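Long-range contacts in putative Glycerophosphoryl diester phosphodiesterase (Silicibacter pomeroyi, PDB 3L12), which belongs to the glycerophosphoryl diester phosphodiesterase family of TIM-barrel proteins and holds a magnesium ion: residues A72-L82 with L100-Y111; R163-L171 with D189-A200. All coordinates share one frame; numbering follows the deposited sequence. Where two conformers were deposited one is given.

Interaction 1: A72-L82 with L100-Y111; sequences AMTRDGQGHWL and LDVGGLDGRTVY
The indole of W81 lies flat over the side chain of D106. The CB of D106 stands 3.6 Å from the centroid of the six-membered ring of W81, a CH-pi contact 12° off the ring normal, and the carboxylate stacks on the indole with the two planes 16° apart. D106, whose chi1 of -174° swings CG away from the backbone N, also turns that carboxylate to R108, whose NE and NH2 grip one oxygen each, side-on; OD1 accepts the backbone N of R108 as well, an Asx turn. The opposite face of the W81 ring carries CG of R75, so the indole is held between D106 of 100-111 and R75 of its own segment. R75 then bends at chi3 and lays its guanidinium over the carboxylate of D101. NH2 of R75 is 3.5 Å from D101 OD1, a salt bridge of charges alone, since NH1 of R75 points to T122 and NH2 to L121 and a water that also joins D101 O and G104 N. D101 in turn binds the backbone of G123 and I124. Between the backbones, R75 and D101 form a single antiparallel hydrogen-bonded bridge, and D106 N donates to A72 O at 2.9 Å. Two mostly irregular segments of the excursion between barrel strands 61-63 and 145-150 are thus joined by backbone hydrogen bonds and stacked flat groups, and the buried charge of R75 is probably balanced by D101 above its plane.

Interaction 2: R163-L171 with D189-A200; sequences RAEMVAAVL and DWALLGECRRQA
OD1 of D189 is gripped from one face of its carboxylate by two donors, NH2 of R163 at 3.1 Å and the backbone N of L192. The second of these caps the N-terminus of helix 190-199. OD2 of D189 takes NH1 of R163 at 2.8 Å, so the guanidinium meets the carboxylate end-on, one nitrogen to each oxygen, with the two planes 28° apart; S152 adds a hydrogen bond to OD2. CD1 of L192 lies over one face of the same guanidinium. Helices 160-176 and 190-199 are neighbours on the outside of the TIM barrel, and their short segments cross at -53° with axes 9.7 Å apart. V167 is a knob among L192, E195, C196 and Q199, its CG2 3.7 Å from L192 CD1. Beneath it, L150 of strand 145-150 receives V167, L192 and C196. Q199 is the reciprocal knob, set among A164, V167, A168 and L171. Extended beyond CG, its chain carries NE2 to A164 O at 3.1 Å, on the other face of that carbonyl plane from A168 N, and to E195 OE2 at 2.8 Å. These two bonds, both nearly in the amide plane, fix the rotation of the amide. At the far end, CD2 of L171 packs on CB of A200 at 3.6 Å.

In the fold
Interactions 1 and 2 follow one another along the chain, and their centres lie 32 Å apart, with nearest atoms about 16 Å from each other. Interaction 2 belongs to the helical layer of the barrel, whereas interaction 1 ties together parts of the long excursion that follows strand 61-63. Neither contact supplies a ligand to the magnesium bound at E50, D52 and E149; the side chains of Y111 in 72-82/100-111 and M166 in 163-171/189-200 lie about 9 and 11 Å from the ion. Y111 also hydrogen-bonds to E32 and R27. Only interaction 1 meets the second subunit, where L105 and R108 pack on R303 and D307, respectively, of that neighbouring chain.

Interaction 1: A72-L82 with L100-Y111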
loop_
_atom_site.group_PDB
_atom_site.type_symbol
_atom_site.label_atom_id
_atom_site.label_comp_id
_atom_site.label_asym_id
_atom_site.label_seq_id
_atom_site.Cartn_x
_atom_site.Cartn_y
_atom_site.Cartn_z
ATOM N N ALA A 72 16.182 7.464 12.273
ATOM C CA ALA A 72 15.494 7.669 10.977
ATOM C C ALA A 72 14.028 7.228 10.969
ATOM O O ALA A 72 13.292 7.594 10.047
ATOM C CB ALA A 72 16.265 6.878 9.828
HETATM N N MSE A 73 13.575 6.452 11.950
HETATM C CA MSE A 73 12.197 5.991 11.949
HETATM C C MSE A 73 11.453 6.283 13.247
HETATM O O MSE A 73 10.347 5.754 13.440
HETATM C CB MSE A 73 12.088 4.476 11.644
HETATM C CG MSE A 73 12.514 3.536 12.777
HETATM SE SE MSE A 73 12.514 1.614 12.295
HETATM C CE MSE A 73 13.463 1.917 10.669
ATOM N N THR A 74 12.048 7.081 14.134
ATOM C CA THR A 74 11.477 7.300 15.443
ATOM C C THR A 74 11.354 8.734 15.851
ATOM O O THR A 74 12.318 9.508 15.760
ATOM C CB THR A 74 12.346 6.574 16.508
ATOM O OG1 THR A 74 12.735 5.244 16.094
ATOM C CG2 THR A 74 11.620 6.447 17.827
ATOM N N ARG A 75 10.139 9.091 16.278
ATOM C CA ARG A 75 9.892 10.430 16.785
ATOM C C ARG A 75 9.565 10.379 18.251
ATOM O O ARG A 75 8.972 9.379 18.781
ATOM C CB ARG A 75 8.753 11.111 16.053
ATOM C CG ARG A 75 9.078 11.615 14.679
ATOM C CD ARG A 75 7.857 11.892 13.817
ATOM N NE ARG A 75 7.276 10.657 13.316
ATOM C CZ ARG A 75 6.061 10.555 12.779
ATOM N NH1 ARG A 75 5.215 11.569 12.758
ATOM N NH2 ARG A 75 5.669 9.393 12.268
ATOM N N ASP A 76 9.931 11.471 18.934
ATOM C CA ASP A 76 9.675 11.655 20.338
ATOM C C ASP A 76 8.200 11.959 20.662
ATOM O O ASP A 76 7.351 11.998 19.791
ATOM C CB ASP A 76 10.655 12.701 20.922
ATOM C CG ASP A 76 10.445 14.134 20.400
ATOM O OD1 ASP A 76 9.303 14.475 20.006
ATOM O OD2 ASP A 76 11.412 14.940 20.476
ATOM N N GLY A 77 7.959 12.226 21.924
ATOM C CA GLY A 77 6.586 12.478 22.374
ATOM C C GLY A 77 5.979 13.772 21.864
ATOM O O GLY A 77 4.767 13.922 21.968
ATOM N N GLN A 78 6.805 14.707 21.376
ATOM C CA GLN A 78 6.351 15.943 20.766
ATOM C C GLN A 78 6.164 15.835 19.263
ATOM O O GLN A 78 5.611 16.748 18.624
ATOM C CB GLN A 78 7.336 17.070 21.084
ATOM C CG GLN A 78 7.300 17.511 22.520
ATOM C CD GLN A 78 7.863 16.545 23.510
ATOM O OE1 GLN A 78 9.046 16.146 23.404
ATOM N NE2 GLN A 78 7.054 16.127 24.464
ATOM N N GLY A 79 6.633 14.757 18.667
ATOM C CA GLY A 79 6.567 14.560 17.244
ATOM C C GLY A 79 7.844 14.857 16.475
ATOM O O GLY A 79 7.853 14.847 15.216
ATOM N N HIS A 80 8.940 15.129 17.182
ATOM C CA HIS A 80 10.212 15.464 16.520
ATOM C C HIS A 80 11.121 14.218 16.423
ATOM O O HIS A 80 11.151 13.410 17.376
ATOM C CB HIS A 80 10.909 16.560 17.270
ATOM C CG HIS A 80 10.349 17.913 17.016
ATOM N ND1 HIS A 80 10.298 18.449 15.755
ATOM C CD2 HIS A 80 9.859 18.854 17.859
ATOM C CE1 HIS A 80 9.775 19.660 15.829
ATOM N NE2 HIS A 80 9.495 19.925 17.091
ATOM N N TRP A 81 11.910 14.095 15.347
ATOM C CA TRP A 81 12.809 12.973 15.179
ATOM C C TRP A 81 13.820 12.892 16.316
ATOM O O TRP A 81 14.318 13.917 16.810
ATOM C CB TRP A 81 13.611 13.047 13.835
ATOM C CG TRP A 81 12.678 13.061 12.657
ATOM C CD1 TRP A 81 12.328 14.117 11.923
ATOM C CD2 TRP A 81 11.873 11.972 12.215
ATOM N NE1 TRP A 81 11.374 13.777 10.990
ATOM C CE2 TRP A 81 11.097 12.447 11.133
ATOM C CE3 TRP A 81 11.805 10.634 12.560
ATOM C CZ2 TRP A 81 10.191 11.650 10.472
ATOM C CZ3 TRP A 81 10.927 9.801 11.879
ATOM C CH2 TRP A 81 10.135 10.304 10.831
ATOM N N LEU A 82 14.122 11.652 16.738
ATOM C CA LEU A 82 15.123 11.437 17.772
ATOM C C LEU A 82 16.465 11.863 17.195
ATOM O O LEU A 82 16.672 11.784 15.986
ATOM C CB LEU A 82 15.153 9.995 18.268
ATOM C CG LEU A 82 13.894 9.378 18.897
ATOM C CD1 LEU A 82 14.245 8.099 19.667
ATOM C CD2 LEU A 82 13.211 10.337 19.819
ATOM N N LEU A 100 6.820 6.569 21.944
ATOM C CA LEU A 100 7.422 7.029 20.684
ATOM C C LEU A 100 6.611 6.725 19.451
ATOM O O LEU A 100 5.745 5.864 19.452
ATOM C CB LEU A 100 8.818 6.445 20.552
ATOM C CG LEU A 100 9.754 6.613 21.768
ATOM C CD1 LEU A 100 11.043 5.798 21.581
ATOM C CD2 LEU A 100 10.042 8.080 22.034
ATOM N N ASP A 101 6.941 7.428 18.380
ATOM C CA ASP A 101 6.190 7.258 17.123
ATOM C C ASP A 101 7.050 6.636 16.023
ATOM O O ASP A 101 8.078 7.197 15.627
ATOM C CB ASP A 101 5.673 8.617 16.686
ATOM C CG ASP A 101 4.505 8.555 15.700
ATOM O OD1 ASP A 101 4.311 7.564 14.968
ATOM O OD2 ASP A 101 3.717 9.550 15.667
ATOM N N VAL A 102 6.595 5.489 15.499
ATOM C CA VAL A 102 7.285 4.749 14.442
ATOM C C VAL A 102 6.410 4.698 13.164
ATOM O O VAL A 102 6.566 3.816 12.322
ATOM C CB VAL A 102 7.761 3.385 14.952
ATOM C CG1 VAL A 102 8.696 3.571 16.113
ATOM C CG2 VAL A 102 6.525 2.457 15.298
ATOM N N GLY A 103 5.549 5.691 12.987
ATOM C CA GLY A 103 4.642 5.699 11.826
ATOM C C GLY A 103 5.206 6.141 10.493
ATOM O O GLY A 103 4.495 6.089 9.493
ATOM N N GLY A 104 6.450 6.559 10.453
ATOM C CA GLY A 104 7.028 6.973 9.195
ATOM C C GLY A 104 8.503 7.058 9.311
ATOM O O GLY A 104 9.094 6.777 10.350
ATOM N N LEU A 105 9.063 7.492 8.195
ATOM C CA LEU A 105 10.500 7.639 8.070
ATOM C C LEU A 105 10.867 9.116 7.820
ATOM O O LEU A 105 10.105 9.876 7.219
ATOM C CB LEU A 105 11.005 6.863 6.881
ATOM C CG LEU A 105 10.895 5.337 6.987
ATOM C CD1 LEU A 105 11.408 4.651 5.666
ATOM C CD2 LEU A 105 11.615 4.843 8.202
ATOM N N ASP A 106 12.052 9.483 8.285
ATOM C CA ASP A 106 12.658 10.799 8.050
ATOM C C ASP A 106 13.255 10.827 6.650
ATOM O O ASP A 106 14.328 10.243 6.371
ATOM C CB ASP A 106 13.734 11.068 9.120
ATOM C CG ASP A 106 14.313 12.464 9.052
ATOM O OD1 ASP A 106 14.130 13.199 8.027
ATOM O OD2 ASP A 106 15.033 12.800 10.019
ATOM N N GLY A 107 12.590 11.586 5.749
ATOM C CA GLY A 107 13.004 11.624 4.344
ATOM C C GLY A 107 14.336 12.308 4.087
ATOM O O GLY A 107 14.832 12.257 2.927
ATOM N N ARG A 108 14.955 12.925 5.115
ATOM C CA ARG A 108 16.305 13.552 5.003
ATOM C C ARG A 108 17.424 12.576 5.116
ATOM O O ARG A 108 18.605 12.923 4.915
ATOM C CB ARG A 108 16.522 14.574 6.140
ATOM C CG ARG A 108 15.478 15.691 6.088
ATOM C CD ARG A 108 15.559 16.598 7.299
ATOM N NE ARG A 108 15.331 15.841 8.529
ATOM C CZ ARG A 108 15.592 16.323 9.740
ATOM N NH1 ARG A 108 16.023 17.579 9.908
ATOM N NH2 ARG A 108 15.454 15.552 10.780
ATOM N N THR A 109 17.101 11.353 5.508
ATOM C CA THR A 109 18.088 10.382 5.867
ATOM C C THR A 109 18.350 9.332 4.770
ATOM O O THR A 109 17.559 9.121 3.875
ATOM C CB THR A 109 17.668 9.627 7.159
ATOM O OG1 THR A 109 16.556 8.737 6.912
ATOM C CG2 THR A 109 17.326 10.650 8.318
ATOM N N VAL A 110 19.477 8.661 4.926
ATOM C CA VAL A 110 19.871 7.557 4.018
ATOM C C VAL A 110 18.740 6.518 3.996
ATOM O O VAL A 110 18.263 6.108 2.937
ATOM C CB VAL A 110 21.208 6.959 4.456
ATOM C CG1 VAL A 110 21.572 5.648 3.622
ATOM C CG2 VAL A 110 22.410 7.998 4.316
ATOM N N TYR A 111 18.289 6.130 5.177
ATOM C CA TYR A 111 17.291 5.102 5.281
ATOM C C TYR A 111 15.978 5.579 4.690
ATOM O O TYR A 111 15.348 4.813 3.924
ATOM C CB TYR A 111 17.090 4.709 6.719
ATOM C CG TYR A 111 16.329 3.424 6.933
ATOM C CD1 TYR A 111 16.982 2.217 7.006
ATOM C CD2 TYR A 111 14.971 3.445 7.214
ATOM C CE1 TYR A 111 16.276 1.026 7.289
ATOM C CE2 TYR A 111 14.264 2.281 7.488
ATOM C CZ TYR A 111 14.948 1.078 7.535
ATOM O OH TYR A 111 14.243 -0.077 7.843
HETATM O O HOH W 1 8.145 7.832 12.823
#

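Interaction 2: R163-L171 with D189-A200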
loop_
_atom_site.group_PDB
_atom_site.type_symbol
_atom_site.label_atom_id
_atom_site.label_comp_id
_atom_site.label_asym_id
_atom_site.label_seq_id
_atom_site.Cartn_x
_atom_site.Cartn_y
_atom_site.Cartn_z
ATOM N N ARG A 163 18.867 -15.426 27.387
ATOM C CA ARG A 163 18.625 -15.846 26.004
ATOM C C ARG A 163 17.522 -16.931 25.948
ATOM O O ARG A 163 16.634 -16.877 25.082
ATOM C CB ARG A 163 19.920 -16.333 25.365
ATOM C CG ARG A 163 20.942 -15.206 25.154
ATOM C CD ARG A 163 22.350 -15.745 24.856
ATOM N NE ARG A 163 22.354 -16.732 23.771
ATOM C CZ ARG A 163 22.228 -16.459 22.471
ATOM N NH1 ARG A 163 22.065 -15.203 22.043
ATOM N NH2 ARG A 163 22.263 -17.456 21.576
ATOM N N ALA A 164 17.554 -17.867 26.897
ATOM C CA ALA A 164 16.535 -18.931 26.983
ATOM C C ALA A 164 15.180 -18.312 27.338
ATOM O O ALA A 164 14.123 -18.774 26.882
ATOM C CB ALA A 164 16.908 -20.001 28.039
ATOM N N GLU A 165 15.218 -17.280 28.182
ATOM C CA GLU A 165 14.014 -16.558 28.579
ATOM C C GLU A 165 13.370 -15.868 27.375
ATOM O O GLU A 165 12.153 -15.798 27.272
ATOM C CB GLU A 165 14.311 -15.536 29.653
ATOM C CG GLU A 165 14.554 -16.150 31.044
ATOM C CD GLU A 165 15.173 -15.156 32.017
ATOM O OE1 GLU A 165 15.167 -13.948 31.718
ATOM O OE2 GLU A 165 15.668 -15.595 33.068
HETATM N N MSE A 166 14.188 -15.336 26.483
HETATM C CA MSE A 166 13.656 -14.691 25.253
HETATM C C MSE A 166 12.848 -15.707 24.467
HETATM O O MSE A 166 11.704 -15.471 24.080
HETATM C CB MSE A 166 14.774 -14.143 24.391
HETATM C CG MSE A 166 14.280 -13.764 22.983
HETATM SE SE MSE A 166 15.548 -12.734 21.997
HETATM C CE MSE A 166 14.224 -12.005 20.912
ATOM N N VAL A 167 13.467 -16.862 24.228
ATOM C CA VAL A 167 12.819 -17.927 23.487
ATOM C C VAL A 167 11.512 -18.329 24.173
ATOM O O VAL A 167 10.464 -18.401 23.530
ATOM C CB VAL A 167 13.773 -19.133 23.270
ATOM C CG1 VAL A 167 12.986 -20.361 22.682
ATOM C CG2 VAL A 167 14.907 -18.758 22.348
ATOM N N ALA A 168 11.534 -18.483 25.476
ATOM C CA ALA A 168 10.332 -18.911 26.198
ATOM C C ALA A 168 9.197 -17.877 26.114
ATOM O O ALA A 168 7.998 -18.245 26.034
ATOM C CB ALA A 168 10.673 -19.227 27.667
ATOM N N ALA A 169 9.578 -16.606 26.180
ATOM C CA ALA A 169 8.636 -15.514 26.101
ATOM C C ALA A 169 7.972 -15.431 24.711
ATOM O O ALA A 169 6.776 -15.257 24.615
ATOM C CB ALA A 169 9.352 -14.182 26.494
ATOM N N VAL A 170 8.776 -15.555 23.666
ATOM C CA VAL A 170 8.262 -15.593 22.305
ATOM C C VAL A 170 7.312 -16.780 22.152
ATOM O O VAL A 170 6.187 -16.664 21.651
ATOM C CB VAL A 170 9.424 -15.627 21.300
ATOM C CG1 VAL A 170 8.940 -15.962 19.903
ATOM C CG2 VAL A 170 10.158 -14.286 21.332
ATOM N N LEU A 171 7.711 -17.943 22.646
ATOM C CA LEU A 171 6.846 -19.149 22.527
ATOM C C LEU A 171 5.530 -19.032 23.291
ATOM O O LEU A 171 4.499 -19.507 22.817
ATOM C CB LEU A 171 7.596 -20.397 22.968
ATOM C CG LEU A 171 8.690 -20.808 21.978
ATOM C CD1 LEU A 171 9.585 -21.916 22.566
ATOM C CD2 LEU A 171 8.093 -21.246 20.622
ATOM N N ASP A 189 21.080 -15.775 14.674
ATOM C CA ASP A 189 21.697 -16.347 15.918
ATOM C C ASP A 189 21.417 -17.839 15.888
ATOM O O ASP A 189 20.381 -18.316 16.369
ATOM C CB ASP A 189 21.069 -15.638 17.129
ATOM C CG ASP A 189 21.817 -15.869 18.426
ATOM O OD1 ASP A 189 22.408 -16.939 18.564
ATOM O OD2 ASP A 189 21.764 -14.949 19.295
ATOM N N TRP A 190 22.347 -18.583 15.315
ATOM C CA TRP A 190 22.179 -19.992 15.110
ATOM C C TRP A 190 22.160 -20.753 16.437
ATOM O O TRP A 190 21.471 -21.754 16.547
ATOM C CB TRP A 190 23.279 -20.478 14.180
ATOM C CG TRP A 190 23.122 -20.088 12.719
ATOM C CD1 TRP A 190 22.325 -19.111 12.204
ATOM C CD2 TRP A 190 23.849 -20.639 11.612
ATOM N NE1 TRP A 190 22.470 -19.056 10.836
ATOM C CE2 TRP A 190 23.411 -19.970 10.451
ATOM C CE3 TRP A 190 24.783 -21.665 11.486
ATOM C CZ2 TRP A 190 23.858 -20.310 9.176
ATOM C CZ3 TRP A 190 25.265 -21.974 10.215
ATOM C CH2 TRP A 190 24.784 -21.295 9.079
ATOM N N ALA A 191 22.894 -20.263 17.438
ATOM C CA ALA A 191 22.865 -20.929 18.729
ATOM C C ALA A 191 21.474 -20.803 19.302
ATOM O O ALA A 191 20.974 -21.748 19.874
ATOM C CB ALA A 191 23.949 -20.358 19.697
ATOM N N LEU A 192 20.850 -19.639 19.128
ATOM C CA LEU A 192 19.493 -19.396 19.603
ATOM C C LEU A 192 18.495 -20.341 18.930
ATOM O O LEU A 192 17.542 -20.767 19.568
ATOM C CB LEU A 192 19.072 -17.922 19.419
ATOM C CG LEU A 192 17.925 -17.380 20.295
ATOM C CD1 LEU A 192 18.293 -17.357 21.788
ATOM C CD2 LEU A 192 17.482 -15.960 19.813
ATOM N N LEU A 193 18.724 -20.681 17.658
ATOM C CA LEU A 193 17.848 -21.609 16.947
ATOM C C LEU A 193 17.948 -23.015 17.580
ATOM O O LEU A 193 16.977 -23.749 17.608
ATOM C CB LEU A 193 18.147 -21.638 15.438
ATOM C CG LEU A 193 17.856 -20.351 14.692
ATOM C CD1 LEU A 193 18.398 -20.435 13.260
ATOM C CD2 LEU A 193 16.338 -20.023 14.715
ATOM N N GLY A 194 19.114 -23.370 18.109
ATOM C CA GLY A 194 19.257 -24.626 18.839
ATOM C C GLY A 194 18.382 -24.634 20.074
ATOM O O GLY A 194 17.801 -25.666 20.411
ATOM N N GLU A 195 18.317 -23.495 20.750
ATOM C CA GLU A 195 17.479 -23.324 21.938
ATOM C C GLU A 195 15.997 -23.352 21.540
ATOM O O GLU A 195 15.195 -23.984 22.222
ATOM C CB GLU A 195 17.858 -22.062 22.699
ATOM C CG GLU A 195 17.085 -21.790 24.000
ATOM C CD GLU A 195 17.286 -22.862 25.066
ATOM O OE1 GLU A 195 18.354 -23.530 25.094
ATOM O OE2 GLU A 195 16.346 -23.065 25.882
ATOM N N CYS A 196 15.638 -22.742 20.414
ATOM C CA CYS A 196 14.238 -22.831 19.947
ATOM C C CYS A 196 13.799 -24.293 19.756
ATOM O O CYS A 196 12.690 -24.666 20.112
ATOM C CB CYS A 196 14.065 -22.108 18.624
ATOM S SG CYS A 196 14.248 -20.302 18.717
ATOM N N ARG A 197 14.658 -25.076 19.127
ATOM C CA ARG A 197 14.370 -26.453 18.795
ATOM C C ARG A 197 14.203 -27.269 20.061
ATOM O O ARG A 197 13.364 -28.152 20.118
ATOM C CB ARG A 197 15.476 -27.056 17.931
ATOM C CG ARG A 197 15.146 -28.436 17.426
ATOM C CD ARG A 197 16.215 -29.059 16.563
ATOM N NE ARG A 197 16.593 -28.157 15.470
ATOM C CZ ARG A 197 17.699 -27.412 15.424
ATOM N NH1 ARG A 197 18.619 -27.462 16.392
ATOM N NH2 ARG A 197 17.921 -26.625 14.372
ATOM N N ARG A 198 15.013 -26.983 21.072
ATOM C CA ARG A 198 14.856 -27.682 22.345
ATOM C C ARG A 198 13.577 -27.282 23.070
ATOM O O ARG A 198 12.936 -28.144 23.690
ATOM C CB ARG A 198 16.083 -27.506 23.254
ATOM C CG ARG A 198 17.275 -28.303 22.804
ATOM C CD ARG A 198 18.392 -28.210 23.863
ATOM N NE ARG A 198 18.920 -26.859 23.928
ATOM C CZ ARG A 198 19.863 -26.357 23.130
ATOM N NH1 ARG A 198 20.403 -27.088 22.159
ATOM N NH2 ARG A 198 20.241 -25.093 23.285
ATOM N N GLN A 199 13.195 -26.011 23.017
ATOM C CA GLN A 199 11.955 -25.587 23.660
ATOM C C GLN A 199 10.664 -25.820 22.836
ATOM O O GLN A 199 9.585 -25.877 23.426
ATOM C CB GLN A 199 12.009 -24.104 24.050
ATOM C CG GLN A 199 12.997 -23.755 25.136
ATOM C CD GLN A 199 12.832 -22.344 25.655
ATOM O OE1 GLN A 199 11.708 -21.824 25.766
ATOM N NE2 GLN A 199 13.954 -21.695 25.934
ATOM N N ALA A 200 10.793 -25.981 21.519
ATOM C CA ALA A 200 9.639 -26.087 20.612
ATOM C C ALA A 200 10.016 -26.902 19.379
ATOM O O ALA A 200 10.088 -26.367 18.285
ATOM C CB ALA A 200 9.175 -24.693 20.228
#